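Local coordinates for thermotoga maritima TmcAL (Thermotoga maritima, PDB 5Y0T), which belongs to the HIGH nucleotidyl transferase family of the HUP clan and carries a bound adenosine-5'-rp-alpha-thio-triphosphate, at residues 82-87 / 328-333; 258-263 / 316-321; 267-272 / 281-286; 296-301 / 305-310. All blocks are in the same frame, centred on the assembly; numbering follows the deposited sequence.

Contact 1: residues 82-87 / 328-333; sequences FAFGAV and KSNTKG. With EDO (1,2-ethanediol), chain G.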
# COMPACT_ATOMS: atom_id res chain seq x y z
N PHE A 82 2.40 -7.04 -24.01
CA PHE A 82 2.60 -8.44 -23.64
C PHE A 82 3.34 -9.16 -24.77
O PHE A 82 4.37 -9.84 -24.56
CB PHE A 82 1.24 -9.09 -23.35
CG PHE A 82 1.29 -10.57 -23.08
CD1 PHE A 82 1.21 -11.49 -24.12
CD2 PHE A 82 1.35 -11.05 -21.78
CE1 PHE A 82 1.21 -12.86 -23.87
CE2 PHE A 82 1.37 -12.43 -21.52
CZ PHE A 82 1.29 -13.33 -22.57
N ALA A 83 2.83 -9.00 -25.98
CA ALA A 83 3.40 -9.65 -27.15
C ALA A 83 4.82 -9.16 -27.39
O ALA A 83 5.71 -9.94 -27.72
CB ALA A 83 2.54 -9.40 -28.38
N PHE A 84 5.03 -7.87 -27.21
CA PHE A 84 6.33 -7.29 -27.52
C PHE A 84 7.39 -7.85 -26.59
O PHE A 84 8.48 -8.21 -27.03
CB PHE A 84 6.29 -5.77 -27.41
CG PHE A 84 7.64 -5.13 -27.63
CD1 PHE A 84 8.19 -5.06 -28.90
CD2 PHE A 84 8.34 -4.58 -26.56
CE1 PHE A 84 9.43 -4.45 -29.11
CE2 PHE A 84 9.58 -3.97 -26.75
CZ PHE A 84 10.12 -3.91 -28.03
N GLY A 85 7.07 -7.90 -25.30
CA GLY A 85 7.98 -8.48 -24.32
C GLY A 85 8.26 -9.94 -24.61
O GLY A 85 9.39 -10.38 -24.57
N ALA A 86 7.21 -10.70 -24.91
CA ALA A 86 7.36 -12.13 -25.12
C ALA A 86 8.23 -12.47 -26.33
O ALA A 86 9.09 -13.35 -26.26
CB ALA A 86 5.98 -12.77 -25.27
N VAL A 87 8.00 -11.78 -27.45
CA VAL A 87 8.80 -12.01 -28.65
C VAL A 87 10.25 -11.53 -28.42
O VAL A 87 11.21 -12.17 -28.86
CB VAL A 87 8.16 -11.32 -29.88
CG1 VAL A 87 9.07 -11.35 -31.11
CG2 VAL A 87 6.81 -11.98 -30.22
N LYS A 328 10.04 3.07 -21.67
CA LYS A 328 11.37 2.53 -21.93
C LYS A 328 11.34 1.01 -22.13
O LYS A 328 12.05 0.48 -23.00
CB LYS A 328 12.33 2.87 -20.78
CG LYS A 328 12.81 4.32 -20.77
CD LYS A 328 13.93 4.51 -19.76
CE LYS A 328 15.16 3.67 -20.11
NZ LYS A 328 16.32 3.91 -19.19
N SER A 329 10.55 0.31 -21.33
CA SER A 329 10.46 -1.14 -21.48
C SER A 329 9.86 -1.51 -22.85
O SER A 329 10.26 -2.51 -23.45
CB SER A 329 9.62 -1.76 -20.36
OG SER A 329 10.18 -1.50 -19.08
N ASN A 330 8.92 -0.71 -23.34
CA ASN A 330 8.26 -1.03 -24.61
C ASN A 330 9.05 -0.57 -25.84
O ASN A 330 8.65 -0.82 -26.97
CB ASN A 330 6.85 -0.42 -24.63
CG ASN A 330 5.88 -1.23 -23.81
OD1 ASN A 330 6.21 -2.34 -23.37
ND2 ASN A 330 4.66 -0.70 -23.61
N THR A 331 10.15 0.12 -25.58
CA THR A 331 11.09 0.58 -26.60
C THR A 331 12.32 -0.33 -26.62
O THR A 331 12.67 -0.92 -27.64
CB THR A 331 11.52 2.04 -26.36
OG1 THR A 331 10.36 2.88 -26.37
CG2 THR A 331 12.47 2.52 -27.45
N LYS A 332 13.01 -0.42 -25.49
CA LYS A 332 14.22 -1.23 -25.42
C LYS A 332 13.96 -2.71 -25.11
O LYS A 332 14.83 -3.57 -25.31
CB LYS A 332 15.16 -0.66 -24.35
CG LYS A 332 15.54 0.81 -24.56
CD LYS A 332 16.72 1.20 -23.65
CE LYS A 332 17.21 2.63 -23.94
NZ LYS A 332 18.36 2.98 -23.05
N GLY A 333 12.77 -3.03 -24.62
CA GLY A 333 12.45 -4.42 -24.32
C GLY A 333 12.98 -4.90 -22.98
O GLY A 333 13.52 -4.12 -22.18
C1 EDO G . 19.16 -4.74 -24.51
O1 EDO G . 20.52 -4.53 -24.94
C2 EDO G . 18.20 -4.09 -25.50
O2 EDO G . 17.94 -2.72 -25.10
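The phenyl ring of Phe84 overlaps the last turn of the helix that ends at Lys332, and it touches main chain far more than side chain. Its first torsion sets CG anti to the backbone N (chi1 176°), which drives the ring straight at the opposite backbone. Phe84 CE2 lies 3.3 Å from Asn330 O, which stands oblique to the ring. Ser329 O sits close to the ring plane at the edge, 3.7 Å from Phe84 CE2. A third carbonyl, Thr331 O, is 3.9 Å from Phe84 CZ. An aromatic ring suits this place because its C-H rim is weakly positive and can probably lie comfortably beside carbonyl oxygens near a helix C terminus. The helix axes are 9.7 Å apart at closest approach and inclined at 47°, a separation that one large side chain bridges.

The setting is the Rossmann-like core of the HUP clan: helix 79-92 joins the parallel strands 66-70 and 98-103, while helix 323-332 leads to strand 337-343, which runs antiparallel to 66-70. Gly333 ends that second helix with positive phi (81°), and its CA packs 3.8 Å from Phe84 CE2. Glycine suits the site twice over, since a CB would press on the carbonyl O of Lys332 and also approach the ring. Asn330, whose CA is the nearest to that of Phe84, bonds through ND2 to Gln77. Lys328 and Lys332 both form salt bridges with Asp380. Beyond the helix end, O2 of a 1,2-ethanediol, probably from the crystallisation liquor, makes a weak 3.2 Å hydrogen bond to Lys332 O.

Contact 2: residues 258-263 / 316-321; sequences LSFFRL and FSVFEV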
# COMPACT_ATOMS: atom_id res chain seq x y z
N LEU A 258 -7.89 -2.10 -2.58
CA LEU A 258 -8.85 -1.04 -2.31
C LEU A 258 -8.31 -0.10 -1.24
O LEU A 258 -8.40 1.13 -1.38
CB LEU A 258 -10.20 -1.63 -1.91
CG LEU A 258 -11.28 -0.60 -1.53
CD1 LEU A 258 -11.48 0.39 -2.67
CD2 LEU A 258 -12.61 -1.28 -1.19
N SER A 259 -7.73 -0.67 -0.19
CA SER A 259 -7.17 0.13 0.90
C SER A 259 -5.99 0.97 0.41
O SER A 259 -5.83 2.13 0.77
CB SER A 259 -6.74 -0.77 2.07
OG SER A 259 -7.86 -1.39 2.68
N PHE A 260 -5.16 0.36 -0.42
CA PHE A 260 -4.00 1.04 -0.99
C PHE A 260 -4.46 2.26 -1.83
O PHE A 260 -3.88 3.35 -1.72
CB PHE A 260 -3.19 0.03 -1.81
CG PHE A 260 -1.96 0.60 -2.47
CD1 PHE A 260 -2.04 1.21 -3.72
CD2 PHE A 260 -0.72 0.51 -1.86
CE1 PHE A 260 -0.92 1.74 -4.33
CE2 PHE A 260 0.42 1.05 -2.47
CZ PHE A 260 0.31 1.66 -3.71
N PHE A 261 -5.52 2.12 -2.62
CA PHE A 261 -5.99 3.24 -3.45
C PHE A 261 -6.52 4.40 -2.60
O PHE A 261 -6.49 5.54 -3.05
CB PHE A 261 -7.07 2.79 -4.45
CG PHE A 261 -6.61 1.68 -5.35
CD1 PHE A 261 -5.27 1.52 -5.64
CD2 PHE A 261 -7.52 0.78 -5.88
CE1 PHE A 261 -4.82 0.49 -6.45
CE2 PHE A 261 -7.08 -0.26 -6.69
CZ PHE A 261 -5.73 -0.41 -6.98
N ARG A 262 -6.98 4.12 -1.39
CA ARG A 262 -7.43 5.20 -0.50
C ARG A 262 -6.28 5.99 0.08
O ARG A 262 -6.48 7.01 0.74
CB ARG A 262 -8.28 4.64 0.64
CG ARG A 262 -9.61 4.06 0.22
CD ARG A 262 -10.46 3.70 1.42
NE ARG A 262 -11.79 3.29 1.01
CZ ARG A 262 -12.81 3.06 1.83
NH1 ARG A 262 -12.65 3.22 3.14
NH2 ARG A 262 -13.99 2.70 1.34
N LEU A 263 -5.06 5.52 -0.15
CA LEU A 263 -3.87 6.20 0.33
C LEU A 263 -3.35 7.18 -0.72
O LEU A 263 -2.46 7.99 -0.44
CB LEU A 263 -2.79 5.17 0.69
CG LEU A 263 -3.15 4.19 1.82
CD1 LEU A 263 -2.05 3.13 2.05
CD2 LEU A 263 -3.46 4.95 3.11
N PHE A 316 -0.77 -2.17 -11.91
CA PHE A 316 0.20 -1.11 -12.21
C PHE A 316 0.26 -0.08 -11.09
O PHE A 316 1.34 0.42 -10.75
CB PHE A 316 -0.15 -0.40 -13.52
CG PHE A 316 0.02 -1.25 -14.74
CD1 PHE A 316 0.86 -2.36 -14.72
CD2 PHE A 316 -0.66 -0.95 -15.92
CE1 PHE A 316 1.02 -3.15 -15.85
CE2 PHE A 316 -0.52 -1.74 -17.05
CZ PHE A 316 0.33 -2.84 -17.02
N SER A 317 -0.89 0.23 -10.51
CA SER A 317 -0.91 1.19 -9.40
C SER A 317 -0.22 0.65 -8.15
O SER A 317 0.61 1.32 -7.54
CB SER A 317 -2.35 1.59 -9.08
OG SER A 317 -2.97 2.18 -10.20
N VAL A 318 -0.56 -0.57 -7.75
CA VAL A 318 -0.01 -1.09 -6.50
C VAL A 318 1.50 -1.33 -6.63
O VAL A 318 2.24 -1.21 -5.65
CB VAL A 318 -0.75 -2.37 -6.06
CG1 VAL A 318 -0.26 -3.59 -6.85
CG2 VAL A 318 -0.57 -2.59 -4.58
N PHE A 319 1.97 -1.64 -7.84
CA PHE A 319 3.38 -1.90 -8.07
C PHE A 319 4.11 -0.64 -8.53
O PHE A 319 5.31 -0.68 -8.84
CB PHE A 319 3.55 -3.03 -9.08
CG PHE A 319 3.13 -4.38 -8.55
CD1 PHE A 319 3.44 -4.74 -7.24
CD2 PHE A 319 2.41 -5.27 -9.34
CE1 PHE A 319 3.05 -5.97 -6.72
CE2 PHE A 319 2.01 -6.50 -8.84
CZ PHE A 319 2.33 -6.86 -7.52
N GLU A 320 3.37 0.47 -8.59
CA GLU A 320 3.92 1.77 -9.00
C GLU A 320 4.62 1.68 -10.34
O GLU A 320 5.76 2.11 -10.51
CB GLU A 320 4.87 2.32 -7.94
CG GLU A 320 4.18 2.61 -6.62
CD GLU A 320 5.09 3.30 -5.62
OE1 GLU A 320 6.25 2.86 -5.47
OE2 GLU A 320 4.63 4.27 -4.97
N VAL A 321 3.92 1.13 -11.31
CA VAL A 321 4.53 0.92 -12.61
C VAL A 321 4.25 2.19 -13.40
O VAL A 321 3.16 2.38 -13.93
CB VAL A 321 3.92 -0.35 -13.26
CG1 VAL A 321 4.46 -0.59 -14.66
CG2 VAL A 321 4.16 -1.57 -12.36
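Two helix ends meet here: the backbones are nearest at Phe260 and Val318, whose CA atoms lie 7.1 Å apart, and the chain beyond Val318 turns off in a Schellman motif, with Glu320 at positive phi and Val321 N bonded to Phe316 O at 2.7 Å. Phe260 reaches across with CG anti to the backbone N (chi1 180°). Val318 CG2 rests over the centre of its ring, 4.0 Å from the centroid and 8° off the normal, a well-centred CH-pi contact. The far end of the ring reaches backbone instead, with Phe260 CE1 3.7 Å from Val318 CA and 3.6 Å from Ser317 O, which stands oblique to the ring. Val318 holds CG1 between the backbone N and the carbonyl carbon (chi1 79°), and this methyl lies over the centre of the Phe319 ring. A beta-branched residue thus serves two aromatic rings, one with each methyl.

Beside this pair, Phe261 CE1 touches Ser317 CB at 3.8 Å, while Phe261 CD1 lies in the plane of the Phe260 ring at its edge. Serine fits a buried position because it is small and its OG is bonded to Leu313 O of its own helix. Phe261 also meets the rings of Phe283 and Phe296. The same helix also reaches the dimer interface: Phe260 packs on Phe260 of the second subunit, and Arg262 bonds to Asn396 O and Arg408 O of that subunit. Across the segments the chemistry is apolar packing and CH-pi contact, with one carbonyl oxygen beside the ring, which suggests that shape more than directional polar bonding fits the helix ends together.

Contact 3: residues 267-272 / 281-286; sequences DFFEKI and KRFHVC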
# COMPACT_ATOMS: atom_id res chain seq x y z
N ASP A 267 -2.98 12.77 -8.42
CA ASP A 267 -1.60 13.03 -8.85
C ASP A 267 -0.81 11.74 -8.98
O ASP A 267 -0.01 11.57 -9.90
CB ASP A 267 -0.88 13.97 -7.88
CG ASP A 267 -1.43 15.39 -7.93
OD1 ASP A 267 -2.17 15.71 -8.88
OD2 ASP A 267 -1.11 16.18 -7.02
N PHE A 268 -1.02 10.82 -8.04
CA PHE A 268 -0.34 9.54 -8.09
C PHE A 268 -0.77 8.75 -9.32
O PHE A 268 0.08 8.29 -10.08
CB PHE A 268 -0.61 8.74 -6.80
CG PHE A 268 -0.19 7.31 -6.89
CD1 PHE A 268 1.10 6.94 -6.57
CD2 PHE A 268 -1.08 6.33 -7.30
CE1 PHE A 268 1.50 5.62 -6.65
CE2 PHE A 268 -0.68 5.02 -7.39
CZ PHE A 268 0.60 4.66 -7.06
N PHE A 269 -2.07 8.58 -9.53
CA PHE A 269 -2.55 7.74 -10.64
C PHE A 269 -2.16 8.31 -12.01
O PHE A 269 -1.92 7.56 -12.95
CB PHE A 269 -4.07 7.53 -10.57
CG PHE A 269 -4.52 6.79 -9.34
CD1 PHE A 269 -4.24 5.43 -9.18
CD2 PHE A 269 -5.23 7.44 -8.34
CE1 PHE A 269 -4.65 4.75 -8.05
CE2 PHE A 269 -5.64 6.77 -7.20
CZ PHE A 269 -5.36 5.42 -7.05
N GLU A 270 -2.08 9.64 -12.11
CA GLU A 270 -1.67 10.28 -13.37
C GLU A 270 -0.27 9.84 -13.83
O GLU A 270 0.04 9.86 -15.02
CB GLU A 270 -1.72 11.81 -13.24
CG GLU A 270 -3.14 12.34 -13.22
CD GLU A 270 -3.26 13.77 -12.72
OE1 GLU A 270 -2.24 14.47 -12.63
OE2 GLU A 270 -4.40 14.18 -12.39
N LYS A 271 0.58 9.42 -12.90
CA LYS A 271 1.92 8.97 -13.25
C LYS A 271 1.98 7.48 -13.61
O LYS A 271 3.01 6.99 -14.09
CB LYS A 271 2.88 9.23 -12.10
CG LYS A 271 3.00 10.70 -11.70
CD LYS A 271 3.81 10.80 -10.42
CE LYS A 271 3.63 12.14 -9.72
NZ LYS A 271 4.16 12.06 -8.33
N ILE A 272 0.89 6.76 -13.37
CA ILE A 272 0.90 5.31 -13.57
C ILE A 272 0.55 4.98 -15.03
O ILE A 272 -0.32 5.61 -15.63
CB ILE A 272 -0.08 4.61 -12.60
CG1 ILE A 272 0.35 4.84 -11.14
CG2 ILE A 272 -0.18 3.11 -12.90
CD1 ILE A 272 1.75 4.28 -10.79
N LYS A 281 -9.59 9.92 -11.95
CA LYS A 281 -10.70 10.37 -11.11
C LYS A 281 -11.59 9.20 -10.72
O LYS A 281 -12.06 9.12 -9.59
CB LYS A 281 -11.53 11.46 -11.80
CG LYS A 281 -12.66 12.03 -10.94
CD LYS A 281 -13.35 13.21 -11.61
CE LYS A 281 -14.37 13.87 -10.69
NZ LYS A 281 -15.06 15.03 -11.37
N ARG A 282 -11.81 8.27 -11.65
CA ARG A 282 -12.65 7.11 -11.35
C ARG A 282 -12.00 6.22 -10.29
O ARG A 282 -12.68 5.75 -9.37
CB ARG A 282 -12.94 6.32 -12.64
CG ARG A 282 -13.76 7.12 -13.67
CD ARG A 282 -14.09 6.31 -14.91
NE ARG A 282 -15.13 5.32 -14.63
CZ ARG A 282 -16.43 5.55 -14.78
NH1 ARG A 282 -16.85 6.73 -15.21
NH2 ARG A 282 -17.30 4.59 -14.50
N PHE A 283 -10.70 5.99 -10.40
CA PHE A 283 -9.99 5.22 -9.36
C PHE A 283 -10.10 5.94 -8.02
O PHE A 283 -10.40 5.33 -7.00
CB PHE A 283 -8.51 5.00 -9.72
CG PHE A 283 -8.21 3.64 -10.29
CD1 PHE A 283 -8.81 3.22 -11.47
CD2 PHE A 283 -7.31 2.77 -9.66
CE1 PHE A 283 -8.53 1.98 -12.02
CE2 PHE A 283 -7.02 1.52 -10.20
CZ PHE A 283 -7.63 1.12 -11.37
N HIS A 284 -9.88 7.25 -8.03
CA HIS A 284 -9.86 8.03 -6.80
C HIS A 284 -11.21 8.03 -6.10
O HIS A 284 -11.30 7.79 -4.88
CB HIS A 284 -9.43 9.47 -7.10
CG HIS A 284 -9.20 10.30 -5.88
ND1 HIS A 284 -10.17 11.13 -5.35
CD2 HIS A 284 -8.12 10.43 -5.07
CE1 HIS A 284 -9.70 11.73 -4.27
NE2 HIS A 284 -8.45 11.33 -4.09
N VAL A 285 -12.27 8.30 -6.86
CA VAL A 285 -13.62 8.38 -6.32
C VAL A 285 -14.14 7.00 -5.91
O VAL A 285 -14.65 6.83 -4.81
CB VAL A 285 -14.60 9.03 -7.32
CG1 VAL A 285 -16.02 9.06 -6.76
CG2 VAL A 285 -14.14 10.43 -7.68
N CYS A 286 -13.99 6.00 -6.79
CA CYS A 286 -14.53 4.68 -6.50
C CYS A 286 -13.85 4.02 -5.31
O CYS A 286 -14.48 3.26 -4.57
CB CYS A 286 -14.43 3.77 -7.72
SG CYS A 286 -15.57 4.26 -9.05
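Backbone bonds of 2.9 Å, from Val285 N to Lys281 O and from Cys286 N to Arg282 O, are the shortest polar links within the two segments, and they shape the helical turn on which Phe283 faces Phe269. The contact itself is aromatic. Phe283 CB stands over the centre of the Phe269 ring, 4.0 Å from the centroid and 5° off its normal, so the root of one side chain covers the face of the other. Beyond CB the Phe283 ring turns an edge toward that face. The two rings form an offset edge-to-face pair, with centroids 5.5 Å apart and planes at 60°. Phe283 CD2 comes nearest, 3.7 Å from Phe269 CE1. The first torsion of Phe283 (chi1 -100°) departs from a staggered value, consistent with a ring held by dense surroundings.

The segments lie on successive helices, 266-270 and 279-289, the first running on past its helix, in the run of helices between strands 187-192 and 337-343, and the pair joins them across a short connection. Phe283 has further ring partners there, Phe275 and Phe296 edge-to-face and Phe261 at an intermediate angle, which makes it part of a phenylalanine cluster. Phenylalanine suits such a place because its flat, uncharged ring can offer a face to one neighbour and an edge to another. Phe269 is also covered on its opposite face: Phe268 CD2 lies 3.8 Å above the plane there, offset toward the rim. At the margin Phe269 CE2 passes 4.3 Å from His284 N, oblique to the ring. Nearby, Cys286 is tied to Cys299 by a disulfide, and Arg282 NE donates to Val300 O.

Contact 4: residues 296-301 / 305-310; sequences FLECVK and FTFSRI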
# COMPACT_ATOMS: atom_id res chain seq x y z
N PHE A 296 -15.62 -1.97 -6.14
CA PHE A 296 -14.70 -1.02 -6.76
C PHE A 296 -14.64 -1.19 -8.28
O PHE A 296 -14.78 -0.23 -9.03
CB PHE A 296 -13.28 -1.17 -6.19
CG PHE A 296 -12.24 -0.35 -6.89
CD1 PHE A 296 -11.38 -0.93 -7.82
CD2 PHE A 296 -12.09 1.01 -6.60
CE1 PHE A 296 -10.40 -0.17 -8.46
CE2 PHE A 296 -11.10 1.77 -7.23
CZ PHE A 296 -10.27 1.18 -8.17
N LEU A 297 -14.42 -2.43 -8.70
CA LEU A 297 -14.30 -2.76 -10.12
C LEU A 297 -15.56 -2.38 -10.88
O LEU A 297 -15.49 -1.78 -11.96
CB LEU A 297 -13.98 -4.25 -10.29
CG LEU A 297 -12.56 -4.69 -9.92
CD1 LEU A 297 -12.35 -6.20 -10.12
CD2 LEU A 297 -11.52 -3.92 -10.74
N GLU A 298 -16.72 -2.70 -10.31
CA GLU A 298 -18.00 -2.35 -10.93
C GLU A 298 -18.19 -0.83 -10.99
O GLU A 298 -18.73 -0.31 -11.96
CB GLU A 298 -19.16 -2.99 -10.17
CG GLU A 298 -19.20 -4.51 -10.28
CD GLU A 298 -19.63 -4.99 -11.67
OE1 GLU A 298 -20.22 -4.20 -12.44
OE2 GLU A 298 -19.36 -6.17 -11.99
N CYS A 299 -17.75 -0.12 -9.96
CA CYS A 299 -17.86 1.33 -9.94
C CYS A 299 -17.00 1.99 -11.04
O CYS A 299 -17.45 2.92 -11.70
CB CYS A 299 -17.46 1.89 -8.57
SG CYS A 299 -17.45 3.71 -8.46
N VAL A 300 -15.77 1.51 -11.22
CA VAL A 300 -14.87 2.10 -12.21
C VAL A 300 -15.34 1.71 -13.63
O VAL A 300 -15.26 2.52 -14.56
CB VAL A 300 -13.41 1.64 -12.01
CG1 VAL A 300 -12.52 2.19 -13.12
CG2 VAL A 300 -12.89 2.08 -10.62
N LYS A 301 -15.82 0.48 -13.76
CA LYS A 301 -16.27 -0.08 -15.03
C LYS A 301 -17.37 0.75 -15.70
O LYS A 301 -18.33 1.18 -15.06
CB LYS A 301 -16.78 -1.52 -14.84
CG LYS A 301 -17.47 -2.13 -16.07
CD LYS A 301 -16.52 -3.06 -16.83
CE LYS A 301 -17.17 -3.62 -18.10
NZ LYS A 301 -17.55 -2.54 -19.06
N PHE A 305 -14.71 0.77 -20.72
CA PHE A 305 -13.64 0.04 -20.03
C PHE A 305 -13.98 -1.43 -19.79
O PHE A 305 -15.05 -1.77 -19.30
CB PHE A 305 -13.32 0.70 -18.69
CG PHE A 305 -13.07 2.17 -18.79
CD1 PHE A 305 -12.05 2.65 -19.60
CD2 PHE A 305 -13.83 3.07 -18.06
CE1 PHE A 305 -11.82 4.01 -19.70
CE2 PHE A 305 -13.60 4.43 -18.15
CZ PHE A 305 -12.59 4.90 -18.97
N THR A 306 -13.06 -2.31 -20.17
CA THR A 306 -13.15 -3.72 -19.82
C THR A 306 -12.64 -3.98 -18.40
O THR A 306 -11.86 -3.19 -17.85
CB THR A 306 -12.35 -4.60 -20.78
OG1 THR A 306 -10.95 -4.35 -20.57
CG2 THR A 306 -12.72 -4.27 -22.22
N PHE A 307 -13.10 -5.07 -17.79
CA PHE A 307 -12.63 -5.44 -16.46
C PHE A 307 -11.13 -5.69 -16.47
O PHE A 307 -10.43 -5.33 -15.52
CB PHE A 307 -13.38 -6.66 -15.94
CG PHE A 307 -14.75 -6.35 -15.40
CD1 PHE A 307 -14.88 -5.58 -14.25
CD2 PHE A 307 -15.89 -6.79 -16.05
CE1 PHE A 307 -16.14 -5.27 -13.75
CE2 PHE A 307 -17.16 -6.48 -15.55
CZ PHE A 307 -17.28 -5.72 -14.40
N SER A 308 -10.62 -6.30 -17.54
CA SER A 308 -9.21 -6.62 -17.62
C SER A 308 -8.34 -5.36 -17.66
O SER A 308 -7.25 -5.33 -17.09
CB SER A 308 -8.92 -7.48 -18.85
OG SER A 308 -9.25 -8.83 -18.59
N ARG A 309 -8.83 -4.33 -18.34
CA ARG A 309 -8.10 -3.07 -18.37
C ARG A 309 -8.07 -2.47 -16.96
O ARG A 309 -7.03 -2.03 -16.50
CB ARG A 309 -8.73 -2.09 -19.36
CG ARG A 309 -8.03 -0.75 -19.44
CD ARG A 309 -8.62 0.11 -20.55
NE ARG A 309 -8.08 1.47 -20.57
CZ ARG A 309 -8.56 2.45 -21.34
NH1 ARG A 309 -9.58 2.23 -22.15
NH2 ARG A 309 -8.01 3.65 -21.29
N ILE A 310 -9.22 -2.46 -16.28
CA ILE A 310 -9.26 -1.91 -14.92
C ILE A 310 -8.39 -2.72 -13.95
O ILE A 310 -7.64 -2.14 -13.16
CB ILE A 310 -10.69 -1.84 -14.35
CG1 ILE A 310 -11.63 -1.10 -15.31
CG2 ILE A 310 -10.68 -1.14 -13.00
CD1 ILE A 310 -11.06 0.21 -15.80
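Ile310 fills the tight side of this contact by lodging against Leu297 and Val300, all three buried. Val300 CG1 meets Ile310 CD1 at 3.6 Å, and Leu297 CD2 lies 3.7 Å from Ile310 CG2, the latter two side chains sliding past each other in opposite directions. Branched aliphatic residues suit this buried, apolar side because their methyls interlock without needing polar partners. On the same helix as Leu297 and Val300, Cys299 is bonded by a disulfide to Cys286.

The arrangement is two consecutive helices, 293-300 and 307-318, joined by a short loop. Thr306 is the N-cap of the second helix, its OG1 accepting from Arg309 N at 3.1 Å.

Toward solvent the contact is more polar and more open at its rim. Phe307 projects beside the first helix, and Lys301 CD sits over the centre of its ring, 3.6 Å from the centroid and 8° off the normal. Long and flexible, Lys301 can lay methylenes on the ring and still deliver its ammonium group to the loop: the chain bends at chi2 (100°), and NZ donates to Phe305 O at 2.6 Å, nearly along the C=O axis. Exposed Glu298 comes at the same ring from its rim. There OE1 lies in the ring plane, while OE2 approaches obliquely to 3.2 Å from Phe307 CZ, and the carboxylate is turned 64° from the ring.

From the N terminus, the chain passes through the early strands of the core and reaches residues 82-87 on helix 79-92, where it opens the loop that contact 1 closes at 328-333. Everything else happens within it. Contact 2 opens at 258-263 and closes at 316-321; inside that span contact 3 closes a short loop first and contact 4 follows in series, so none cross. Contacts 3 and 4 are joined by the Cys286-Cys299 disulfide, and both touch contact 2 through phenylalanines. These three pack the helices between 254 and 318 against one another, whereas contact 1, its centre about 23 Å from that of contact 2, ties the next helix, 323-332, back to the Rossmann-like core.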